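PDB 5D8M: metagenomic carboxyl esterase MGS0156 from Uncultured organism, which probably hydrolyses carboxylic ester bonds, although its natural substrate is not established. Local coordinates for residues Leu89-Gly94 against Ala326-Ile331; Glu141-Leu146 against Ile152-His157; Leu165-Leu168 against Asp173-Ala176. One frame throughout, in Å; residues are numbered along the deposited sequence.

Following the chain from its N terminus, strand 87-92 comes first, and contact 1 joins it to helix 324-338 near the C terminus, closing a loop of 231 intervening residues. Contacts 2 and 3 both lie within that loop, one after the other. Contact 2 closes the short loop between the end of helix 132-143 and strand 151-157; contact 3 then closes the sharp bend between helices 159-170 and 172-177. Strands 87-92 and 151-157 are neighbours in the parallel sheet, bonded through Val90 N to Val153 O and Val90 O to Val155 N. Contacts 2 and 3 meet where Val143 packs on Leu174; contacts 1 and 3 do not touch.

Contact 1: residues Leu89-Gly94 against Ala326-Ile331; sequences LVLVPG and ALLEAI
Leu89 and Leu328 meet tip to tip, joining the helix near the C terminus of the model to strand 87-92, next to the outermost strand 120-123 of a parallel sheet like that of alpha/beta hydrolases. Leu89 CD1 lies 4.0 Å from Leu328 CG and 4.1 Å from Leu328 CD1, so one methyl of the strand residue rests at the fork of the helix residue. Both side chains leave their backbones toward the opposing segment. Having CG anti to the backbone N (chi1 -171°) carries the Leu328 branch outward from the helix to meet Leu89 CD1.

The join is narrow and wholly apolar. With the nearest CA atoms, those of Leu89 and Leu328, 9.3 Å apart, two leucine side chains together fill the distance, and no hydrogen bond crosses it. Val90, between Leu89 and Leu91 on the strand, points to the other face of the sheet, so the two leucines share the face on which helix 324-338 lies. Val114 of helix 111-116 touches both Leu89 and Leu328 and adds to the buried cluster; helix 34-48 packs on side chains of helix 324-338 such as Leu327 and Ala330. Leu91 joins more loosely: its CB does not head for the helix, but the branch swings round until Leu91 CD2 stands 4.4 Å from Leu328 CD1.

Contact 2: residues Glu141-Leu146 against Ile152-His157; sequences EVVAKL and IVFVTH
Val143 and Phe154 make the closest approach: Val143 CG2 sits 3.6 Å from Phe154 CZ and 4.0 Å from Phe154 CE1, so a single methyl meets the far corner of the ring. The two side chains cross obliquely. Phe154 gets there by length, since its CB does not aim at the helix but the ring stretches across to it. The second branch of Val143 is turned to Ile152, with Val143 CG1 4.5 Å from Ile152 CG1; having its CG1 anti to the backbone N (chi1 174°) lets valine spread its two methyls over two neighbours on the same side of the strand. A third pairing is methyl to methyl, Leu146 CD1 to Ile152 CD1 at 3.8 Å.

One step out, backbone turns set these side chains. Val143 to Leu146 is a type I beta turn, closed by the bond from Leu146 N to Val143 O at 3.0 Å, and it brings Leu146 round to the strand beside Val143. On the solvent side Lys145 curls back, its NZ giving a hydrogen bond of 3.2 Å to Glu141 O; NZ lies above the carbonyl plane, 53° out of it. Farther out, Leu174 of helix 172-177 touches both Val143 and Phe154, Arg177 touches Val143, and Thr178 and Val181 of strand 178-184 also touch the Phe154 side chain. Strand 120-123, helix 132-143 and strand 151-157 form a beta-alpha-beta crossover that passes over strand 87-92, and this contact is its descent into the sheet, as in the central part of alpha/beta hydrolases.

Contact 3: residues Leu165-Leu168 against Asp173-Ala176; sequences LEAL and DLAA
The backbones come close where helix 159-170 gives way to helix 172-177, with Leu168 CA only 5.0 Å from Ala175 CA. Across this narrow gap between the helices, Ala175 CB stands 3.9 Å from Leu168 O. Leu168 sends one branch around, placing CD2 3.7 Å from Ala175 CA and 3.8 Å from Leu174 CG.

Leu168 and Leu174 cross at about a right angle, so the methyl of one lies against the branch point of the other. Leu174 is the residue whose CB points at the first helix. With CG anti to its backbone N (chi1 174°), it reaches past Leu168 as far as Ala167, where Leu174 CD2 comes to 3.6 Å from Ala167 CB. The interface is apolar, with no hydrogen bond between the two segments.

Beyond it, helix 132-143 packs on Ala167 through Ala136, while His140 of that helix is hydrogen-bonded to Asp173 OD2. Pro240 touches Leu168 and Ala175, and Thr178 and Val181 of strand 178-184 receive Leu168 from the sheet side. The bent pair of helices connects neighbouring parallel strands 151-157 and 178-184, a beta-alpha-beta crossover whose first helix probably corresponds to the one after the nucleophile elbow of alpha/beta hydrolases.

Contact 1: residues Leu89-Gly94 against Ala326-Ile331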
ATOM      1  N   LEU A  89       2.505  12.597  -7.066  1.00 11.88           N
ATOM      2  CA  LEU A  89       2.253  11.293  -6.499  1.00 13.51           C
ATOM      3  C   LEU A  89       2.388  10.252  -7.618  1.00 13.86           C
ATOM      4  O   LEU A  89       1.659  10.288  -8.609  1.00 12.55           O
ATOM      5  CB  LEU A  89       0.858  11.243  -5.868  1.00 10.50           C
ATOM      6  CG  LEU A  89       0.499  12.395  -4.925  1.00 13.91           C
ATOM      7  CD1 LEU A  89      -0.970  12.273  -4.476  1.00 13.85           C
ATOM      8  CD2 LEU A  89       1.443  12.435  -3.722  1.00 12.76           C
ATOM      9  N   VAL A  90       3.369   9.378  -7.470  1.00 13.43           N
ATOM     10  CA  VAL A  90       3.570   8.272  -8.381  1.00 12.67           C
ATOM     11  C   VAL A  90       2.943   7.030  -7.758  1.00 10.37           C
ATOM     12  O   VAL A  90       3.441   6.496  -6.767  1.00 10.75           O
ATOM     13  CB  VAL A  90       5.062   8.054  -8.673  1.00 13.28           C
ATOM     14  CG1 VAL A  90       5.223   6.947  -9.707  1.00 12.00           C
ATOM     15  CG2 VAL A  90       5.682   9.386  -9.187  1.00 12.67           C
ATOM     16  N   LEU A  91       1.840   6.602  -8.350  1.00 10.30           N
ATOM     17  CA  LEU A  91       1.009   5.520  -7.855  1.00 10.59           C
ATOM     18  C   LEU A  91       1.479   4.181  -8.420  1.00 13.61           C
ATOM     19  O   LEU A  91       1.559   4.023  -9.612  1.00 14.25           O
ATOM     20  CB  LEU A  91      -0.448   5.757  -8.240  1.00  8.82           C
ATOM     21  CG  LEU A  91      -1.020   7.141  -7.945  1.00 15.76           C
ATOM     22  CD1 LEU A  91      -2.425   7.339  -8.595  1.00 13.81           C
ATOM     23  CD2 LEU A  91      -1.081   7.341  -6.439  1.00 16.94           C
ATOM     24  N   VAL A  92       1.801   3.236  -7.549  1.00  8.32           N
ATOM     25  CA  VAL A  92       2.266   1.939  -7.982  1.00  9.47           C
ATOM     26  C   VAL A  92       1.399   0.859  -7.367  1.00 11.64           C
ATOM     27  O   VAL A  92       1.408   0.685  -6.139  1.00 11.17           O
ATOM     28  CB  VAL A  92       3.733   1.702  -7.577  1.00 10.00           C
ATOM     29  CG1 VAL A  92       4.225   0.374  -8.114  1.00  9.93           C
ATOM     30  CG2 VAL A  92       4.618   2.872  -8.051  1.00  8.79           C
ATOM     31  N   PRO A  93       0.675   0.096  -8.211  1.00 10.53           N
ATOM     32  CA  PRO A  93      -0.238  -0.935  -7.702  1.00  8.82           C
ATOM     33  C   PRO A  93       0.439  -2.253  -7.418  1.00 10.73           C
ATOM     34  O   PRO A  93       1.637  -2.391  -7.639  1.00 12.67           O
ATOM     35  CB  PRO A  93      -1.246  -1.099  -8.842  1.00  8.16           C
ATOM     36  CG  PRO A  93      -0.422  -0.882 -10.047  1.00 11.63           C
ATOM     37  CD  PRO A  93       0.559   0.240  -9.675  1.00 10.91           C
ATOM     38  N   GLY A  94      -0.347  -3.232  -6.990  1.00 12.37           N
ATOM     39  CA  GLY A  94       0.185  -4.511  -6.562  1.00 15.96           C
ATOM     40  C   GLY A  94      -0.156  -5.728  -7.406  1.00 16.82           C
ATOM     41  O   GLY A  94      -0.387  -5.635  -8.607  1.00 12.53           O
ATOM     42  N   ALA A 326     -10.095  11.230   0.426  1.00 14.25           N
ATOM     43  CA  ALA A 326      -9.649  11.910   1.633  1.00 12.64           C
ATOM     44  C   ALA A 326      -8.327  11.320   2.108  1.00 16.08           C
ATOM     45  O   ALA A 326      -7.426  12.060   2.540  1.00 14.95           O
ATOM     46  CB  ALA A 326     -10.686  11.813   2.710  1.00 12.57           C
ATOM     47  N   LEU A 327      -8.209   9.992   2.023  1.00 14.68           N
ATOM     48  CA  LEU A 327      -6.986   9.302   2.428  1.00 10.74           C
ATOM     49  C   LEU A 327      -5.792   9.766   1.602  1.00  8.10           C
ATOM     50  O   LEU A 327      -4.746  10.066   2.167  1.00 13.08           O
ATOM     51  CB  LEU A 327      -7.133   7.778   2.298  1.00  9.69           C
ATOM     52  CG  LEU A 327      -5.944   6.934   2.808  1.00 12.86           C
ATOM     53  CD1 LEU A 327      -5.877   6.909   4.361  1.00  8.91           C
ATOM     54  CD2 LEU A 327      -6.027   5.489   2.259  1.00 11.48           C
ATOM     55  N   LEU A 328      -5.946   9.810   0.273  1.00  8.21           N
ATOM     56  CA  LEU A 328      -4.844  10.189  -0.603  1.00 13.98           C
ATOM     57  C   LEU A 328      -4.475  11.669  -0.413  1.00 14.57           C
ATOM     58  O   LEU A 328      -3.296  12.016  -0.402  1.00 14.02           O
ATOM     59  CB  LEU A 328      -5.194   9.925  -2.065  1.00  9.50           C
ATOM     60  CG  LEU A 328      -4.060  10.071  -3.084  1.00 10.06           C
ATOM     61  CD1 LEU A 328      -2.952   9.048  -2.786  1.00  9.89           C
ATOM     62  CD2 LEU A 328      -4.588   9.897  -4.524  1.00  9.66           C
ATOM     63  N   GLU A 329      -5.481  12.535  -0.281  1.00  9.74           N
ATOM     64  CA  GLU A 329      -5.212  13.925   0.015  1.00 14.90           C
ATOM     65  C   GLU A 329      -4.499  14.109   1.365  1.00 14.08           C
ATOM     66  O   GLU A 329      -3.557  14.902   1.468  1.00 15.23           O
ATOM     67  CB  GLU A 329      -6.510  14.743  -0.025  1.00 15.91           C
ATOM     68  CG  GLU A 329      -6.235  16.240   0.022  1.00 14.13           C
ATOM     69  CD  GLU A 329      -7.486  17.091   0.227  1.00 18.96           C
ATOM     70  OE1 GLU A 329      -8.603  16.685  -0.217  1.00 18.59           O
ATOM     71  OE2 GLU A 329      -7.355  18.173   0.849  1.00 16.66           O
ATOM     72  N   ALA A 330      -4.925  13.378   2.393  1.00 11.04           N
ATOM     73  CA  ALA A 330      -4.251  13.445   3.685  1.00 11.96           C
ATOM     74  C   ALA A 330      -2.796  12.984   3.569  1.00 13.39           C
ATOM     75  O   ALA A 330      -1.888  13.597   4.150  1.00 13.42           O
ATOM     76  CB  ALA A 330      -5.011  12.597   4.752  1.00 10.18           C
ATOM     77  N   ILE A 331      -2.576  11.908   2.820  1.00  9.74           N
ATOM     78  CA  ILE A 331      -1.217  11.435   2.583  1.00 12.46           C
ATOM     79  C   ILE A 331      -0.364  12.551   1.960  1.00 11.78           C
ATOM     80  O   ILE A 331       0.700  12.867   2.493  1.00 13.05           O
ATOM     81  CB  ILE A 331      -1.203  10.194   1.665  1.00 11.52           C
ATOM     82  CG1 ILE A 331      -1.769   8.973   2.403  1.00 12.58           C
ATOM     83  CG2 ILE A 331       0.207   9.933   1.071  1.00 11.73           C
ATOM     84  CD1 ILE A 331      -2.109   7.847   1.430  1.00 11.27           C
TER

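Contact 2: residues Glu141-Leu146 against Ile152-His157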
ATOM      1  N   GLU A 141      12.246   3.194 -15.243  1.00 17.59           N
ATOM      2  CA  GLU A 141      12.141   3.851 -16.551  1.00 19.51           C
ATOM      3  C   GLU A 141      11.049   4.935 -16.578  1.00 19.13           C
ATOM      4  O   GLU A 141      11.185   5.959 -17.251  1.00 21.29           O
ATOM      5  CB  GLU A 141      11.864   2.827 -17.656  1.00 23.41           C
ATOM      6  CG  GLU A 141      12.933   1.774 -17.827  1.00 30.58           C
ATOM      7  CD  GLU A 141      14.299   2.358 -18.152  1.00 45.33           C
ATOM      8  OE1 GLU A 141      15.302   1.769 -17.704  1.00 49.37           O
ATOM      9  OE2 GLU A 141      14.378   3.391 -18.861  1.00 50.42           O
ATOM     10  N   VAL A 142       9.959   4.701 -15.868  1.00 14.87           N
ATOM     11  CA  VAL A 142       8.872   5.672 -15.822  1.00 15.96           C
ATOM     12  C   VAL A 142       9.333   6.970 -15.146  1.00 15.05           C
ATOM     13  O   VAL A 142       9.190   8.052 -15.696  1.00 18.01           O
ATOM     14  CB  VAL A 142       7.624   5.122 -15.064  1.00 16.85           C
ATOM     15  CG1 VAL A 142       6.643   6.269 -14.745  1.00 16.22           C
ATOM     16  CG2 VAL A 142       6.928   4.043 -15.891  1.00 16.97           C
ATOM     17  N   VAL A 143       9.884   6.847 -13.947  1.00 14.84           N
ATOM     18  CA  VAL A 143      10.273   8.022 -13.178  1.00 16.00           C
ATOM     19  C   VAL A 143      11.348   8.839 -13.896  1.00 19.66           C
ATOM     20  O   VAL A 143      11.314  10.082 -13.865  1.00 18.09           O
ATOM     21  CB  VAL A 143      10.726   7.606 -11.783  1.00 18.71           C
ATOM     22  CG1 VAL A 143      11.267   8.810 -11.010  1.00 21.87           C
ATOM     23  CG2 VAL A 143       9.554   7.010 -11.056  1.00 19.31           C
ATOM     24  N   ALA A 144      12.241   8.147 -14.609  1.00 18.94           N
ATOM     25  CA  ALA A 144      13.262   8.802 -15.414  1.00 23.47           C
ATOM     26  C   ALA A 144      12.684   9.769 -16.442  1.00 25.66           C
ATOM     27  O   ALA A 144      13.386  10.670 -16.883  1.00 23.10           O
ATOM     28  CB  ALA A 144      14.141   7.762 -16.135  1.00 24.52           C
ATOM     29  N   LYS A 145      11.417   9.586 -16.813  1.00 21.35           N
ATOM     30  CA  LYS A 145      10.792  10.410 -17.842  1.00 24.62           C
ATOM     31  C   LYS A 145       9.882  11.499 -17.269  1.00 22.00           C
ATOM     32  O   LYS A 145       9.308  12.279 -18.015  1.00 24.23           O
ATOM     33  CB  LYS A 145       9.992   9.523 -18.807  1.00 22.77           C
ATOM     34  CG  LYS A 145      10.855   8.549 -19.592  1.00 25.89           C
ATOM     35  CD  LYS A 145       9.994   7.720 -20.537  1.00 28.81           C
ATOM     36  CE  LYS A 145      10.818   6.694 -21.307  1.00 28.21           C
ATOM     37  NZ  LYS A 145      11.335   5.633 -20.421  1.00 27.35           N
ATOM     38  N   LEU A 146       9.728  11.528 -15.953  1.00 22.44           N
ATOM     39  CA  LEU A 146       8.892  12.529 -15.295  1.00 19.31           C
ATOM     40  C   LEU A 146       9.664  13.845 -15.254  1.00 25.47           C
ATOM     41  O   LEU A 146      10.884  13.820 -15.285  1.00 22.83           O
ATOM     42  CB  LEU A 146       8.499  12.059 -13.890  1.00 17.53           C
ATOM     43  CG  LEU A 146       7.512  10.891 -13.853  1.00 16.66           C
ATOM     44  CD1 LEU A 146       7.233  10.423 -12.447  1.00 17.08           C
ATOM     45  CD2 LEU A 146       6.206  11.276 -14.569  1.00 20.10           C
ATOM     46  N   ILE A 152       9.066  13.917  -6.251  1.00 15.84           N
ATOM     47  CA  ILE A 152       8.509  12.586  -6.443  1.00 15.49           C
ATOM     48  C   ILE A 152       8.130  11.924  -5.114  1.00 16.77           C
ATOM     49  O   ILE A 152       8.982  11.723  -4.238  1.00 14.07           O
ATOM     50  CB  ILE A 152       9.503  11.687  -7.202  1.00 15.05           C
ATOM     51  CG1 ILE A 152       9.770  12.273  -8.590  1.00 19.87           C
ATOM     52  CG2 ILE A 152       8.978  10.264  -7.288  1.00 12.97           C
ATOM     53  CD1 ILE A 152       8.509  12.378  -9.470  1.00 18.22           C
ATOM     54  N   VAL A 153       6.839  11.630  -4.962  1.00 14.55           N
ATOM     55  CA  VAL A 153       6.343  10.912  -3.797  1.00 14.35           C
ATOM     56  C   VAL A 153       5.609   9.653  -4.255  1.00 12.31           C
ATOM     57  O   VAL A 153       4.519   9.735  -4.811  1.00 11.16           O
ATOM     58  CB  VAL A 153       5.408  11.801  -2.942  1.00 12.35           C
ATOM     59  CG1 VAL A 153       4.766  10.971  -1.793  1.00 10.52           C
ATOM     60  CG2 VAL A 153       6.185  12.996  -2.392  1.00 12.81           C
ATOM     61  N   PHE A 154       6.213   8.487  -4.045  1.00  9.32           N
ATOM     62  CA  PHE A 154       5.545   7.234  -4.379  1.00  8.41           C
ATOM     63  C   PHE A 154       4.403   6.994  -3.403  1.00 11.62           C
ATOM     64  O   PHE A 154       4.561   7.206  -2.200  1.00 10.69           O
ATOM     65  CB  PHE A 154       6.512   6.043  -4.322  1.00  9.69           C
ATOM     66  CG  PHE A 154       7.497   5.994  -5.473  1.00  8.94           C
ATOM     67  CD1 PHE A 154       7.108   5.507  -6.707  1.00  8.61           C
ATOM     68  CD2 PHE A 154       8.810   6.434  -5.310  1.00  9.47           C
ATOM     69  CE1 PHE A 154       7.999   5.442  -7.779  1.00 11.70           C
ATOM     70  CE2 PHE A 154       9.715   6.372  -6.380  1.00 15.34           C
ATOM     71  CZ  PHE A 154       9.305   5.865  -7.616  1.00 12.13           C
ATOM     72  N   VAL A 155       3.258   6.582  -3.942  1.00  9.67           N
ATOM     73  CA  VAL A 155       2.164   6.073  -3.135  1.00 10.72           C
ATOM     74  C   VAL A 155       1.833   4.702  -3.681  1.00 10.07           C
ATOM     75  O   VAL A 155       1.431   4.571  -4.839  1.00 10.59           O
ATOM     76  CB  VAL A 155       0.928   6.978  -3.178  1.00 12.37           C
ATOM     77  CG1 VAL A 155      -0.164   6.409  -2.290  1.00  7.62           C
ATOM     78  CG2 VAL A 155       1.310   8.398  -2.710  1.00  8.98           C
ATOM     79  N   THR A 156       2.079   3.683  -2.866  1.00  7.75           N
ATOM     80  CA  THR A 156       2.140   2.320  -3.352  1.00 10.38           C
ATOM     81  C   THR A 156       1.115   1.480  -2.627  1.00 13.26           C
ATOM     82  O   THR A 156       0.724   1.817  -1.505  1.00 13.47           O
ATOM     83  CB  THR A 156       3.574   1.727  -3.140  1.00 11.48           C
ATOM     84  OG1 THR A 156       3.872   1.629  -1.736  1.00 12.75           O
ATOM     85  CG2 THR A 156       4.634   2.639  -3.744  1.00 12.35           C
ATOM     86  N   HIS A 157       0.685   0.384  -3.255  1.00  9.21           N
ATOM     87  CA  HIS A 157      -0.284  -0.516  -2.643  1.00  8.35           C
ATOM     88  C   HIS A 157       0.222  -1.954  -2.765  1.00 12.31           C
ATOM     89  O   HIS A 157       0.722  -2.362  -3.828  1.00  9.84           O
ATOM     90  CB  HIS A 157      -1.665  -0.358  -3.320  1.00  9.53           C
ATOM     91  CG  HIS A 157      -2.726  -1.278  -2.783  1.00 10.01           C
ATOM     92  ND1 HIS A 157      -3.393  -2.184  -3.579  1.00 11.49           N
ATOM     93  CD2 HIS A 157      -3.247  -1.415  -1.541  1.00  9.07           C
ATOM     94  CE1 HIS A 157      -4.285  -2.834  -2.854  1.00 12.70           C
ATOM     95  NE2 HIS A 157      -4.222  -2.382  -1.614  1.00 12.00           N
TER

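Contact 3: residues Leu165-Leu168 against Asp173-Ala176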
ATOM      1  N   LEU A 165      10.572  -0.396  -3.278  1.00 10.50           N
ATOM      2  CA  LEU A 165      11.751  -0.533  -2.410  1.00 13.08           C
ATOM      3  C   LEU A 165      12.895  -1.258  -3.135  1.00 12.90           C
ATOM      4  O   LEU A 165      14.061  -0.878  -3.005  1.00 13.85           O
ATOM      5  CB  LEU A 165      11.398  -1.285  -1.112  1.00 14.05           C
ATOM      6  CG  LEU A 165      10.465  -0.558  -0.130  1.00 17.42           C
ATOM      7  CD1 LEU A 165      10.332  -1.304   1.232  1.00 16.04           C
ATOM      8  CD2 LEU A 165      10.898   0.910   0.077  1.00 13.15           C
ATOM      9  N   GLU A 166      12.573  -2.303  -3.886  1.00 10.36           N
ATOM     10  CA  GLU A 166      13.615  -2.995  -4.628  1.00 14.41           C
ATOM     11  C   GLU A 166      14.224  -2.070  -5.680  1.00 13.01           C
ATOM     12  O   GLU A 166      15.425  -2.113  -5.928  1.00 15.25           O
ATOM     13  CB  GLU A 166      13.071  -4.277  -5.275  1.00 17.58           C
ATOM     14  CG  GLU A 166      12.612  -5.303  -4.203  1.00 22.35           C
ATOM     15  CD  GLU A 166      12.761  -6.780  -4.602  1.00 26.29           C
ATOM     16  OE1 GLU A 166      13.200  -7.094  -5.739  1.00 29.71           O
ATOM     17  OE2 GLU A 166      12.435  -7.635  -3.749  1.00 25.87           O
ATOM     18  N   ALA A 167      13.392  -1.230  -6.287  1.00 10.93           N
ATOM     19  CA  ALA A 167      13.889  -0.254  -7.261  1.00 12.38           C
ATOM     20  C   ALA A 167      14.853   0.741  -6.590  1.00 12.10           C
ATOM     21  O   ALA A 167      15.932   1.028  -7.104  1.00 13.45           O
ATOM     22  CB  ALA A 167      12.715   0.478  -7.914  1.00 11.09           C
ATOM     23  N   LEU A 168      14.474   1.251  -5.426  1.00 14.11           N
ATOM     24  CA  LEU A 168      15.312   2.244  -4.717  1.00 16.59           C
ATOM     25  C   LEU A 168      16.659   1.654  -4.329  1.00 16.52           C
ATOM     26  O   LEU A 168      17.682   2.311  -4.373  1.00 14.67           O
ATOM     27  CB  LEU A 168      14.578   2.763  -3.474  1.00 19.01           C
ATOM     28  CG  LEU A 168      13.354   3.605  -3.841  1.00 22.82           C
ATOM     29  CD1 LEU A 168      12.604   4.001  -2.611  1.00 23.05           C
ATOM     30  CD2 LEU A 168      13.815   4.859  -4.583  1.00 24.72           C
ATOM     31  N   ASP A 173      20.263   6.189  -8.905  1.00 24.57           N
ATOM     32  CA  ASP A 173      19.753   7.392  -9.546  1.00 29.31           C
ATOM     33  C   ASP A 173      18.258   7.597  -9.255  1.00 30.01           C
ATOM     34  O   ASP A 173      17.801   8.735  -9.132  1.00 28.87           O
ATOM     35  CB  ASP A 173      20.013   7.356 -11.052  1.00 35.98           C
ATOM     36  CG  ASP A 173      19.478   6.098 -11.716  1.00 39.85           C
ATOM     37  OD1 ASP A 173      19.479   5.022 -11.080  1.00 38.64           O
ATOM     38  OD2 ASP A 173      19.074   6.181 -12.894  1.00 42.00           O
ATOM     39  N   LEU A 174      17.494   6.509  -9.134  1.00 24.42           N
ATOM     40  CA  LEU A 174      16.100   6.641  -8.721  1.00 18.95           C
ATOM     41  C   LEU A 174      16.023   7.109  -7.260  1.00 18.43           C
ATOM     42  O   LEU A 174      15.221   7.972  -6.908  1.00 22.45           O
ATOM     43  CB  LEU A 174      15.352   5.318  -8.895  1.00 17.51           C
ATOM     44  CG  LEU A 174      13.934   5.338  -8.350  1.00 18.01           C
ATOM     45  CD1 LEU A 174      13.125   6.380  -9.132  1.00 20.18           C
ATOM     46  CD2 LEU A 174      13.283   3.965  -8.445  1.00 16.50           C
ATOM     47  N   ALA A 175      16.865   6.549  -6.409  1.00 17.77           N
ATOM     48  CA  ALA A 175      16.894   6.953  -4.999  1.00 19.37           C
ATOM     49  C   ALA A 175      17.154   8.447  -4.872  1.00 25.70           C
ATOM     50  O   ALA A 175      16.472   9.152  -4.125  1.00 25.97           O
ATOM     51  CB  ALA A 175      17.955   6.189  -4.248  1.00 19.85           C
ATOM     52  N   ALA A 176      18.147   8.930  -5.611  1.00 26.80           N
ATOM     53  CA  ALA A 176      18.513  10.349  -5.566  1.00 28.34           C
ATOM     54  C   ALA A 176      17.380  11.239  -6.084  1.00 25.38           C
ATOM     55  O   ALA A 176      17.288  12.406  -5.744  1.00 28.73           O
ATOM     56  CB  ALA A 176      19.769  10.585  -6.364  1.00 29.22           C
TER